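Local coordinates for Alpha/beta hydrolase fold protein (Ochrobactrum, PDB 4G9E) that hydrolyses the lactone ring of N-acyl homoserine lactones and is captured here with the ring-opened N-butanoyl homoserine bound in its pocket, at residues I39-I48 against F251-L262; V213-L224 against T240-P250. All blocks are in the same frame, centred on the assembly; numbering follows the deposited sequence.

How the contacts relate
Both contacts belong to one alpha/beta hydrolase fold, their centres about 15 Å apart. Contact 1 is interior, packing helices that cover a face of the central sheet; contact 2 joins strands 211-216 and 241-243 at the sheet's edge and runs from these buried strands and the ligand pocket out to an exposed turn with a salt bridge. The chemistry follows: aromatic and aliphatic packing round a single buried amide in contact 1, a ladder of backbone bonds and a histidine-carboxylate pair in contact 2. Strand 241-243 runs on through the His-248 loop into helix 250-253, where Glu-253 OE1 probably accepts from Gly-247 N; at the strand's start, Tyr-261 of helix 255-270 meets His-241.

Contact 1 (I39-I48 against F251-L262); sequences IFAPQLEGEI and FREAPAEFDAYL
Gln-43 pushes its side chain as a knob into a hole formed by Phe-251, Phe-258, Asp-259 and Leu-262, joining two helical segments on one face of the alpha/beta hydrolase sheet; helices 41-45 and 255-262 cross here at -61°. The chain of Gln-43 bends at its second torsion (chi2 71°), which turns the amide inward. Both hydrogens of NE2 are used, in nearly straight bonds: one goes to Phe-251 O (3.0 Å), the other to OD1 of Asp-259 on its syn side. Both acceptors lie in the amide plane, which holds the amide's rotation; the carboxylate stands almost perpendicular to it. Its OE1, by contrast, is buried without a polar partner, against CB and CD1 of Phe-251.

Phe-40 completes an edge-to-face pair, its CD1-CE1 edge set over the face of the Phe-251 ring with centroids 4.9 Å apart. Ile-39 meets the rim of the same ring, CG1 lying in its plane 3.9 Å from CE1 of Phe-251, while its CD1 reaches the NE end of Arg-252, whose guanidinium is held further out by the carbonyls of Cys-165 and Pro-168. Ile-48 sets CG1 obliquely against the Asp-259 carboxylate and CG2 against Leu-262 CD2. One water donates to Ile-39 O and accepts from Arg-252 NE, 2.9 Å away.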
loop_
_atom_site.group_PDB
_atom_site.type_symbol
_atom_site.label_atom_id
_atom_site.label_comp_id
_atom_site.label_asym_id
_atom_site.label_seq_id
_atom_site.Cartn_x
_atom_site.Cartn_y
_atom_site.Cartn_z
ATOM N N ILE A 39 -7.127 -1.655 -8.329
ATOM C CA ILE A 39 -6.604 -0.319 -8.626
ATOM C C ILE A 39 -5.254 -0.395 -9.340
ATOM O O ILE A 39 -4.833 0.554 -10.001
ATOM C CB ILE A 39 -6.483 0.540 -7.324
ATOM C CG1 ILE A 39 -6.509 2.041 -7.634
ATOM C CG2 ILE A 39 -5.242 0.174 -6.528
ATOM C CD1 ILE A 39 -7.847 2.559 -8.105
ATOM N N PHE A 40 -4.581 -1.536 -9.214
ATOM C CA PHE A 40 -3.257 -1.724 -9.801
ATOM C C PHE A 40 -3.302 -2.321 -11.205
ATOM O O PHE A 40 -2.302 -2.837 -11.706
ATOM C CB PHE A 40 -2.387 -2.579 -8.880
ATOM C CG PHE A 40 -2.158 -1.954 -7.534
ATOM C CD1 PHE A 40 -1.670 -0.660 -7.431
ATOM C CD2 PHE A 40 -2.439 -2.651 -6.367
ATOM C CE1 PHE A 40 -1.452 -0.072 -6.198
ATOM C CE2 PHE A 40 -2.225 -2.069 -5.129
ATOM C CZ PHE A 40 -1.732 -0.783 -5.037
ATOM N N ALA A 41 -4.458 -2.227 -11.850
ATOM C CA ALA A 41 -4.592 -2.640 -13.246
ATOM C C ALA A 41 -3.421 -2.214 -14.147
ATOM O O ALA A 41 -2.961 -3.004 -14.964
ATOM C CB ALA A 41 -5.917 -2.140 -13.818
ATOM N N PRO A 42 -2.943 -0.958 -14.029
ATOM C CA PRO A 42 -1.859 -0.575 -14.952
ATOM C C PRO A 42 -0.605 -1.439 -14.801
ATOM O O PRO A 42 0.079 -1.713 -15.786
ATOM C CB PRO A 42 -1.555 0.874 -14.558
ATOM C CG PRO A 42 -2.827 1.373 -13.952
ATOM C CD PRO A 42 -3.417 0.186 -13.233
ATOM N N GLN A 43 -0.311 -1.856 -13.574
ATOM C CA GLN A 43 0.837 -2.707 -13.309
ATOM C C GLN A 43 0.521 -4.165 -13.610
ATOM O O GLN A 43 1.310 -4.842 -14.265
ATOM C CB GLN A 43 1.324 -2.527 -11.872
ATOM C CG GLN A 43 2.023 -1.197 -11.641
ATOM C CD GLN A 43 1.072 -0.017 -11.661
ATOM O OE1 GLN A 43 0.004 -0.068 -11.057
ATOM N NE2 GLN A 43 1.455 1.047 -12.359
ATOM N N LEU A 44 -0.632 -4.645 -13.154
ATOM C CA LEU A 44 -1.035 -6.024 -13.417
ATOM C C LEU A 44 -1.024 -6.356 -14.901
ATOM O O LEU A 44 -0.543 -7.409 -15.301
ATOM C CB LEU A 44 -2.433 -6.291 -12.858
ATOM C CG LEU A 44 -2.537 -6.480 -11.343
ATOM C CD1 LEU A 44 -3.954 -6.208 -10.862
ATOM C CD2 LEU A 44 -2.084 -7.880 -10.940
ATOM N N GLU A 45 -1.573 -5.453 -15.706
ATOM C CA GLU A 45 -1.823 -5.711 -17.119
ATOM C C GLU A 45 -0.750 -5.148 -18.049
ATOM O O GLU A 45 -0.741 -5.446 -19.242
ATOM C CB GLU A 45 -3.179 -5.130 -17.517
ATOM C CG GLU A 45 -4.347 -5.680 -16.721
ATOM C CD GLU A 45 -5.650 -4.980 -17.054
ATOM O OE1 GLU A 45 -5.658 -4.155 -17.994
ATOM O OE2 GLU A 45 -6.660 -5.252 -16.371
ATOM N N GLY A 46 0.141 -4.329 -17.505
ATOM C CA GLY A 46 1.171 -3.682 -18.297
ATOM C C GLY A 46 2.527 -4.350 -18.215
ATOM O O GLY A 46 2.640 -5.524 -17.860
ATOM N N GLU A 47 3.550 -3.570 -18.528
ATOM C CA GLU A 47 4.900 -4.109 -18.655
ATOM C C GLU A 47 5.406 -4.732 -17.322
ATOM O O GLU A 47 6.138 -5.703 -17.328
ATOM C CB GLU A 47 5.860 -3.015 -19.144
ATOM C CG GLU A 47 5.712 -2.819 -20.637
ATOM C CD GLU A 47 5.617 -4.135 -21.430
ATOM O OE1 GLU A 47 4.516 -4.382 -21.976
ATOM O OE2 GLU A 47 6.618 -4.918 -21.602
ATOM N N ILE A 48 4.993 -4.131 -16.202
ATOM C CA ILE A 48 5.428 -4.649 -14.915
ATOM C C ILE A 48 4.925 -6.087 -14.727
ATOM O O ILE A 48 5.703 -6.998 -14.428
ATOM C CB ILE A 48 4.965 -3.753 -13.738
ATOM C CG1 ILE A 48 5.525 -2.330 -13.861
ATOM C CG2 ILE A 48 5.372 -4.377 -12.407
ATOM C CD1 ILE A 48 7.035 -2.245 -13.779
ATOM N N PHE A 251 0.905 5.649 -9.632
ATOM C CA PHE A 251 0.897 4.399 -10.382
ATOM C C PHE A 251 -0.237 4.336 -11.410
ATOM O O PHE A 251 -0.147 3.578 -12.372
ATOM C CB PHE A 251 0.826 3.208 -9.421
ATOM C CG PHE A 251 -0.387 3.240 -8.549
ATOM C CD1 PHE A 251 -1.585 2.719 -9.010
ATOM C CD2 PHE A 251 -0.358 3.851 -7.298
ATOM C CE1 PHE A 251 -2.726 2.786 -8.240
ATOM C CE2 PHE A 251 -1.506 3.933 -6.531
ATOM C CZ PHE A 251 -2.688 3.396 -7.000
ATOM N N ARG A 252 -1.299 5.122 -11.215
ATOM C CA ARG A 252 -2.369 5.208 -12.215
ATOM C C ARG A 252 -2.439 6.579 -12.901
ATOM O O ARG A 252 -2.897 6.682 -14.037
ATOM C CB ARG A 252 -3.735 4.816 -11.632
ATOM C CG ARG A 252 -4.275 5.759 -10.562
ATOM C CD ARG A 252 -5.561 5.234 -9.882
ATOM N NE ARG A 252 -6.597 4.923 -10.864
ATOM C CZ ARG A 252 -7.390 5.831 -11.426
ATOM N NH1 ARG A 252 -7.299 7.106 -11.062
ATOM N NH2 ARG A 252 -8.272 5.465 -12.352
ATOM N N GLU A 253 -1.984 7.625 -12.213
ATOM C CA GLU A 253 -2.008 8.983 -12.747
ATOM C C GLU A 253 -0.887 9.204 -13.759
ATOM O O GLU A 253 -1.050 9.948 -14.730
ATOM C CB GLU A 253 -1.881 9.996 -11.604
ATOM C CG GLU A 253 -3.065 10.022 -10.642
ATOM C CD GLU A 253 -2.795 10.842 -9.387
ATOM O OE1 GLU A 253 -1.815 10.559 -8.672
ATOM O OE2 GLU A 253 -3.571 11.777 -9.109
ATOM N N ALA A 254 0.252 8.565 -13.515
ATOM C CA ALA A 254 1.426 8.699 -14.362
ATOM C C ALA A 254 2.116 7.348 -14.485
ATOM O O ALA A 254 3.243 7.174 -14.014
ATOM C CB ALA A 254 2.374 9.715 -13.772
ATOM N N PRO A 255 1.438 6.364 -15.095
ATOM C CA PRO A 255 1.986 5.005 -15.022
ATOM C C PRO A 255 3.378 4.820 -15.612
ATOM O O PRO A 255 4.174 4.093 -15.023
ATOM C CB PRO A 255 0.957 4.159 -15.777
ATOM C CG PRO A 255 -0.321 4.939 -15.659
ATOM C CD PRO A 255 0.100 6.387 -15.715
ATOM N N ALA A 256 3.683 5.442 -16.740
ATOM C CA ALA A 256 4.996 5.240 -17.338
ATOM C C ALA A 256 6.112 5.738 -16.429
ATOM O O ALA A 256 7.128 5.057 -16.261
ATOM C CB ALA A 256 5.072 5.915 -18.689
ATOM N N GLU A 257 5.941 6.925 -15.856
ATOM C CA GLU A 257 6.961 7.468 -14.968
ATOM C C GLU A 257 7.066 6.670 -13.669
ATOM O O GLU A 257 8.164 6.370 -13.191
ATOM C CB GLU A 257 6.710 8.944 -14.674
ATOM C CG GLU A 257 7.849 9.591 -13.913
ATOM C CD GLU A 257 7.835 11.099 -13.996
ATOM O OE1 GLU A 257 8.556 11.735 -13.204
ATOM O OE2 GLU A 257 7.111 11.646 -14.853
ATOM N N PHE A 258 5.921 6.316 -13.098
ATOM C CA PHE A 258 5.923 5.496 -11.898
ATOM C C PHE A 258 6.580 4.137 -12.168
ATOM O O PHE A 258 7.399 3.659 -11.381
ATOM C CB PHE A 258 4.502 5.302 -11.376
ATOM C CG PHE A 258 4.422 4.312 -10.245
ATOM C CD1 PHE A 258 4.669 4.699 -8.938
ATOM C CD2 PHE A 258 4.162 2.976 -10.506
ATOM C CE1 PHE A 258 4.631 3.763 -7.908
ATOM C CE2 PHE A 258 4.130 2.041 -9.498
ATOM C CZ PHE A 258 4.358 2.432 -8.198
ATOM N N ASP A 259 6.211 3.517 -13.285
ATOM C CA ASP A 259 6.722 2.198 -13.624
ATOM C C ASP A 259 8.231 2.212 -13.825
ATOM O O ASP A 259 8.887 1.205 -13.580
ATOM C CB ASP A 259 6.052 1.637 -14.883
ATOM C CG ASP A 259 4.626 1.172 -14.649
ATOM O OD1 ASP A 259 4.188 1.072 -13.484
ATOM O OD2 ASP A 259 3.946 0.879 -15.660
ATOM N N ALA A 260 8.788 3.330 -14.287
ATOM C CA ALA A 260 10.242 3.434 -14.394
ATOM C C ALA A 260 10.885 3.224 -13.020
ATOM O O ALA A 260 11.856 2.476 -12.886
ATOM C CB ALA A 260 10.646 4.782 -14.984
ATOM N N TYR A 261 10.356 3.892 -12.004
ATOM C CA TYR A 261 10.869 3.700 -10.653
ATOM C C TYR A 261 10.639 2.277 -10.146
ATOM O O TYR A 261 11.543 1.657 -9.595
ATOM C CB TYR A 261 10.224 4.682 -9.676
ATOM C CG TYR A 261 10.678 6.105 -9.838
ATOM C CD1 TYR A 261 11.938 6.509 -9.415
ATOM C CD2 TYR A 261 9.842 7.056 -10.403
ATOM C CE1 TYR A 261 12.355 7.821 -9.560
ATOM C CE2 TYR A 261 10.249 8.369 -10.545
ATOM C CZ TYR A 261 11.505 8.744 -10.118
ATOM O OH TYR A 261 11.921 10.046 -10.261
ATOM N N LEU A 262 9.419 1.769 -10.298
ATOM C CA LEU A 262 9.093 0.461 -9.761
ATOM C C LEU A 262 9.924 -0.628 -10.433
ATOM O O LEU A 262 10.461 -1.499 -9.755
ATOM C CB LEU A 262 7.597 0.188 -9.902
ATOM C CG LEU A 262 7.123 -1.173 -9.390
ATOM C CD1 LEU A 262 7.507 -1.389 -7.927
ATOM C CD2 LEU A 262 5.623 -1.328 -9.607
HETATM O O HOH W 1 -6.308 2.209 -11.737
HETATM O O HOH W 2 2.985 -1.851 -15.887
HETATM O O HOH W 3 1.588 0.968 -17.349
#

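Contact 2 (V213-L224 against T240-P250). With C4L (N-butanoyl-L-homoserine), chain C.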
loop_
_atom_site.group_PDB
_atom_site.type_symbol
_atom_site.label_atom_id
_atom_site.label_comp_id
_atom_site.label_asym_id
_atom_site.label_seq_id
_atom_site.Cartn_x
_atom_site.Cartn_y
_atom_site.Cartn_z
ATOM N N VAL A 213 11.006 5.373 -1.815
ATOM C CA VAL A 213 9.943 6.318 -1.514
ATOM C C VAL A 213 9.650 7.095 -2.792
ATOM O O VAL A 213 10.537 7.763 -3.332
ATOM C CB VAL A 213 10.363 7.289 -0.394
ATOM C CG1 VAL A 213 9.258 8.298 -0.111
ATOM C CG2 VAL A 213 10.729 6.527 0.872
ATOM N N VAL A 214 8.422 6.981 -3.290
ATOM C CA VAL A 214 8.022 7.616 -4.549
ATOM C C VAL A 214 6.646 8.242 -4.353
ATOM O O VAL A 214 5.700 7.555 -3.953
ATOM C CB VAL A 214 7.939 6.586 -5.693
ATOM C CG1 VAL A 214 7.446 7.243 -6.974
ATOM C CG2 VAL A 214 9.291 5.903 -5.918
ATOM N N ASN A 215 6.533 9.541 -4.620
ATOM C CA ASN A 215 5.269 10.255 -4.431
ATOM C C ASN A 215 4.973 11.199 -5.571
ATOM O O ASN A 215 5.883 11.670 -6.255
ATOM C CB ASN A 215 5.284 11.071 -3.142
ATOM C CG ASN A 215 5.087 10.209 -1.932
ATOM O OD1 ASN A 215 3.975 9.761 -1.663
ATOM N ND2 ASN A 215 6.161 9.940 -1.209
ATOM N N GLY A 216 3.693 11.507 -5.753
ATOM C CA GLY A 216 3.295 12.577 -6.648
ATOM C C GLY A 216 3.542 13.943 -6.028
ATOM O O GLY A 216 3.289 14.155 -4.842
ATOM N N ARG A 217 4.019 14.885 -6.836
ATOM C CA ARG A 217 4.342 16.223 -6.356
ATOM C C ARG A 217 3.126 16.924 -5.761
ATOM O O ARG A 217 3.249 17.715 -4.826
ATOM C CB ARG A 217 4.925 17.070 -7.496
ATOM C CG ARG A 217 5.226 18.511 -7.109
ATOM C CD ARG A 217 6.131 19.197 -8.134
ATOM N NE ARG A 217 7.472 18.616 -8.130
ATOM C CZ ARG A 217 8.388 18.861 -7.197
ATOM N NH1 ARG A 217 8.115 19.684 -6.191
ATOM N NH2 ARG A 217 9.576 18.279 -7.263
ATOM N N ASP A 218 1.953 16.635 -6.314
ATOM C CA ASP A 218 0.728 17.305 -5.900
ATOM C C ASP A 218 -0.042 16.473 -4.874
ATOM O O ASP A 218 -1.257 16.585 -4.749
ATOM C CB ASP A 218 -0.123 17.620 -7.125
ATOM C CG ASP A 218 0.628 18.460 -8.128
ATOM O OD1 ASP A 218 1.357 19.380 -7.696
ATOM O OD2 ASP A 218 0.525 18.184 -9.336
ATOM N N GLU A 219 0.684 15.642 -4.132
ATOM C CA GLU A 219 0.118 14.873 -3.024
ATOM C C GLU A 219 -0.823 15.719 -2.175
ATOM O O GLU A 219 -0.394 16.709 -1.587
ATOM C CB GLU A 219 1.250 14.364 -2.132
ATOM C CG GLU A 219 1.434 12.869 -2.150
ATOM C CD GLU A 219 0.256 12.117 -1.549
ATOM O OE1 GLU A 219 0.208 10.882 -1.721
ATOM O OE2 GLU A 219 -0.616 12.743 -0.908
ATOM N N PRO A 220 -2.108 15.329 -2.093
ATOM C CA PRO A 220 -3.064 16.072 -1.259
ATOM C C PRO A 220 -3.108 15.600 0.194
ATOM O O PRO A 220 -3.695 16.296 1.024
ATOM C CB PRO A 220 -4.403 15.772 -1.932
ATOM C CG PRO A 220 -4.218 14.411 -2.516
ATOM C CD PRO A 220 -2.778 14.335 -2.952
ATOM N N PHE A 221 -2.516 14.444 0.487
ATOM C CA PHE A 221 -2.591 13.860 1.826
ATOM C C PHE A 221 -1.265 13.889 2.568
ATOM O O PHE A 221 -1.238 14.012 3.789
ATOM C CB PHE A 221 -3.066 12.406 1.760
ATOM C CG PHE A 221 -4.464 12.241 1.258
ATOM C CD1 PHE A 221 -5.544 12.591 2.049
ATOM C CD2 PHE A 221 -4.704 11.714 0.009
ATOM C CE1 PHE A 221 -6.840 12.435 1.585
ATOM C CE2 PHE A 221 -5.995 11.560 -0.458
ATOM C CZ PHE A 221 -7.063 11.919 0.327
ATOM N N VAL A 222 -0.168 13.748 1.835
ATOM C CA VAL A 222 1.139 13.561 2.452
ATOM C C VAL A 222 2.004 14.807 2.364
ATOM O O VAL A 222 2.099 15.429 1.311
ATOM C CB VAL A 222 1.886 12.389 1.803
ATOM C CG1 VAL A 222 3.239 12.186 2.460
ATOM C CG2 VAL A 222 1.051 11.122 1.902
ATOM N N GLU A 223 2.628 15.171 3.479
ATOM C CA GLU A 223 3.576 16.280 3.498
ATOM C C GLU A 223 4.922 15.839 2.939
ATOM O O GLU A 223 5.686 15.157 3.622
ATOM C CB GLU A 223 3.756 16.803 4.920
ATOM C CG GLU A 223 2.511 17.423 5.494
ATOM C CD GLU A 223 2.243 18.830 4.984
ATOM O OE1 GLU A 223 2.792 19.238 3.933
ATOM O OE2 GLU A 223 1.467 19.531 5.655
ATOM N N LEU A 224 5.218 16.223 1.703
ATOM C CA LEU A 224 6.451 15.781 1.066
ATOM C C LEU A 224 7.693 16.321 1.769
ATOM O O LEU A 224 8.741 15.672 1.762
ATOM C CB LEU A 224 6.460 16.153 -0.418
ATOM C CG LEU A 224 5.331 15.517 -1.226
ATOM C CD1 LEU A 224 5.454 15.903 -2.686
ATOM C CD2 LEU A 224 5.341 14.004 -1.065
ATOM N N THR A 240 14.256 10.635 -1.547
ATOM C CA THR A 240 12.855 10.407 -1.842
ATOM C C THR A 240 12.577 10.972 -3.237
ATOM O O THR A 240 13.163 11.979 -3.632
ATOM C CB THR A 240 11.927 10.998 -0.752
ATOM O OG1 THR A 240 12.069 12.422 -0.700
ATOM C CG2 THR A 240 12.281 10.416 0.606
ATOM N N HIS A 241 11.716 10.291 -3.984
ATOM C CA HIS A 241 11.445 10.612 -5.383
ATOM C C HIS A 241 10.087 11.277 -5.530
ATOM O O HIS A 241 9.129 10.903 -4.840
ATOM C CB HIS A 241 11.462 9.337 -6.230
ATOM C CG HIS A 241 12.820 8.731 -6.400
ATOM N ND1 HIS A 241 13.846 9.374 -7.055
ATOM C CD2 HIS A 241 13.311 7.525 -6.026
ATOM C CE1 HIS A 241 14.916 8.600 -7.064
ATOM N NE2 HIS A 241 14.617 7.472 -6.447
ATOM N N VAL A 242 10.001 12.245 -6.439
ATOM C CA VAL A 242 8.780 12.997 -6.647
ATOM C C VAL A 242 8.464 13.056 -8.139
ATOM O O VAL A 242 9.322 13.392 -8.958
ATOM C CB VAL A 242 8.913 14.423 -6.060
ATOM C CG1 VAL A 242 7.681 15.251 -6.360
ATOM C CG2 VAL A 242 9.164 14.350 -4.554
ATOM N N ILE A 243 7.227 12.710 -8.480
ATOM C CA ILE A 243 6.750 12.703 -9.856
ATOM C C ILE A 243 5.833 13.896 -10.107
ATOM O O ILE A 243 4.830 14.073 -9.425
ATOM C CB ILE A 243 5.991 11.397 -10.148
ATOM C CG1 ILE A 243 6.937 10.195 -10.026
ATOM C CG2 ILE A 243 5.323 11.458 -11.518
ATOM C CD1 ILE A 243 6.236 8.850 -10.050
ATOM N N ASP A 244 6.180 14.725 -11.085
ATOM C CA ASP A 244 5.349 15.871 -11.433
ATOM C C ASP A 244 4.013 15.414 -12.014
ATOM O O ASP A 244 3.915 14.332 -12.583
ATOM C CB ASP A 244 6.045 16.750 -12.473
ATOM C CG ASP A 244 7.314 17.403 -11.954
ATOM O OD1 ASP A 244 7.581 17.338 -10.737
ATOM O OD2 ASP A 244 8.038 18.005 -12.779
ATOM N N ASN A 245 2.988 16.245 -11.872
ATOM C CA ASN A 245 1.695 15.989 -12.510
ATOM C C ASN A 245 1.067 14.705 -12.021
ATOM O O ASN A 245 0.451 13.959 -12.785
ATOM C CB ASN A 245 1.831 15.938 -14.033
ATOM C CG ASN A 245 2.523 17.148 -14.588
ATOM O OD1 ASN A 245 3.452 17.036 -15.384
ATOM N ND2 ASN A 245 2.091 18.321 -14.151
ATOM N N ALA A 246 1.253 14.441 -10.738
ATOM C CA ALA A 246 0.604 13.316 -10.092
ATOM C C ALA A 246 0.340 13.681 -8.646
ATOM O O ALA A 246 1.034 14.523 -8.077
ATOM C CB ALA A 246 1.486 12.078 -10.157
ATOM N N GLY A 247 -0.667 13.050 -8.059
ATOM C CA GLY A 247 -0.995 13.279 -6.666
ATOM C C GLY A 247 -0.783 12.038 -5.824
ATOM O O GLY A 247 0.338 11.543 -5.686
ATOM N N HIS A 248 -1.871 11.527 -5.261
ATOM C CA HIS A 248 -1.797 10.420 -4.317
ATOM C C HIS A 248 -1.562 9.058 -4.970
ATOM O O HIS A 248 -1.166 8.123 -4.281
ATOM C CB HIS A 248 -3.096 10.353 -3.518
ATOM C CG HIS A 248 -3.033 9.490 -2.294
ATOM N ND1 HIS A 248 -2.042 9.602 -1.338
ATOM C CD2 HIS A 248 -3.889 8.545 -1.838
ATOM C CE1 HIS A 248 -2.285 8.752 -0.352
ATOM N NE2 HIS A 248 -3.399 8.101 -0.631
ATOM N N ALA A 249 -1.830 8.934 -6.268
ATOM C CA ALA A 249 -1.830 7.626 -6.912
ATOM C C ALA A 249 -1.029 7.644 -8.213
ATOM O O ALA A 249 -1.574 7.383 -9.291
ATOM C CB ALA A 249 -3.249 7.163 -7.179
ATOM N N PRO A 250 0.278 7.935 -8.131
ATOM C CA PRO A 250 1.052 8.085 -9.368
ATOM C C PRO A 250 1.096 6.822 -10.230
ATOM O O PRO A 250 1.319 6.932 -11.431
ATOM C CB PRO A 250 2.449 8.467 -8.872
ATOM C CG PRO A 250 2.477 8.025 -7.416
ATOM C CD PRO A 250 1.076 8.249 -6.935
HETATM O O1 C4L C . -5.089 6.366 0.762
HETATM C C4 C4L C . -4.924 5.918 1.922
HETATM O O2 C4L C . -4.684 4.714 2.168
HETATM C C3 C4L C . -5.042 6.858 3.099
HETATM C C2 C4L C . -4.729 8.305 2.694
HETATM C C1 C4L C . -5.289 9.314 3.683
HETATM O O3 C4L C . -6.719 9.373 3.570
HETATM N N1 C4L C . -4.140 6.493 4.197
HETATM C C5 C4L C . -4.575 5.916 5.321
HETATM O O4 C4L C . -5.753 5.660 5.536
HETATM C C6 C4L C . -3.533 5.594 6.368
HETATM C C7 C4L C . -4.015 6.086 7.728
HETATM C C8 C4L C . -4.149 7.602 7.788
HETATM O O HOH W 4 2.115 9.868 -3.910
HETATM O O HOH W 5 8.543 11.371 -2.056
HETATM O O HOH W 6 9.947 16.253 -9.311
HETATM O O HOH W 7 3.173 18.651 -10.278
HETATM O O HOH W 8 9.509 13.713 -0.754
#
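His-248 donates from both ring nitrogens: NE2 to the ligand carboxylate oxygen O1 (2.8 Å), ND1 to Glu-219 OE1 (2.6 Å). Each acceptor lies at the edge of the imidazole, the glutamate offering its syn lone pair with the carboxylate plane almost perpendicular to the ring. Over the imidazole face comes the edge of Phe-221, CD2 above the ring centre, in a T-shaped pair with planes at 63°. Phe-221 also meets the ligand, whose O3 lies over one face of the phenyl ring, offset toward its rim. With Ser-102, on what is probably the nucleophile elbow, His-248 and Glu-219 are placed as in the Ser-His-acid triad of alpha/beta hydrolases, here with a glutamate as the acid.

Glu-219 is itself fixed by its second oxygen, OE2, which accepts from Phe-221 N and Val-222 N. Replacing Glu-219 by an alanine would probably leave ND1 of His-248 and both amides without their acceptor, and the imidazole less restrained from turning. Further out, a type I turn from Gly-216 to Glu-219 is clamped by Asp-218 N to Ala-246 O (2.9 Å). The turn starts at the last residue of strand 213-216, which pairs in parallel with strand 241-243 through four backbone bonds, from His-241 N to Val-213 O up to Arg-217 N to Ile-243 O. Gly-216 suits this join, since a side chain would collide with the carbonyls of Ala-246 and Gly-247. At the outer end Arg-217 passes across Val-242, whose CG1 sits over the guanidinium face; OD1 of Asp-244 lies in the guanidinium plane, 2.9 Å from Arg-217 NE, in a salt bridge that meets the carboxylate on its syn side but tilted from its plane.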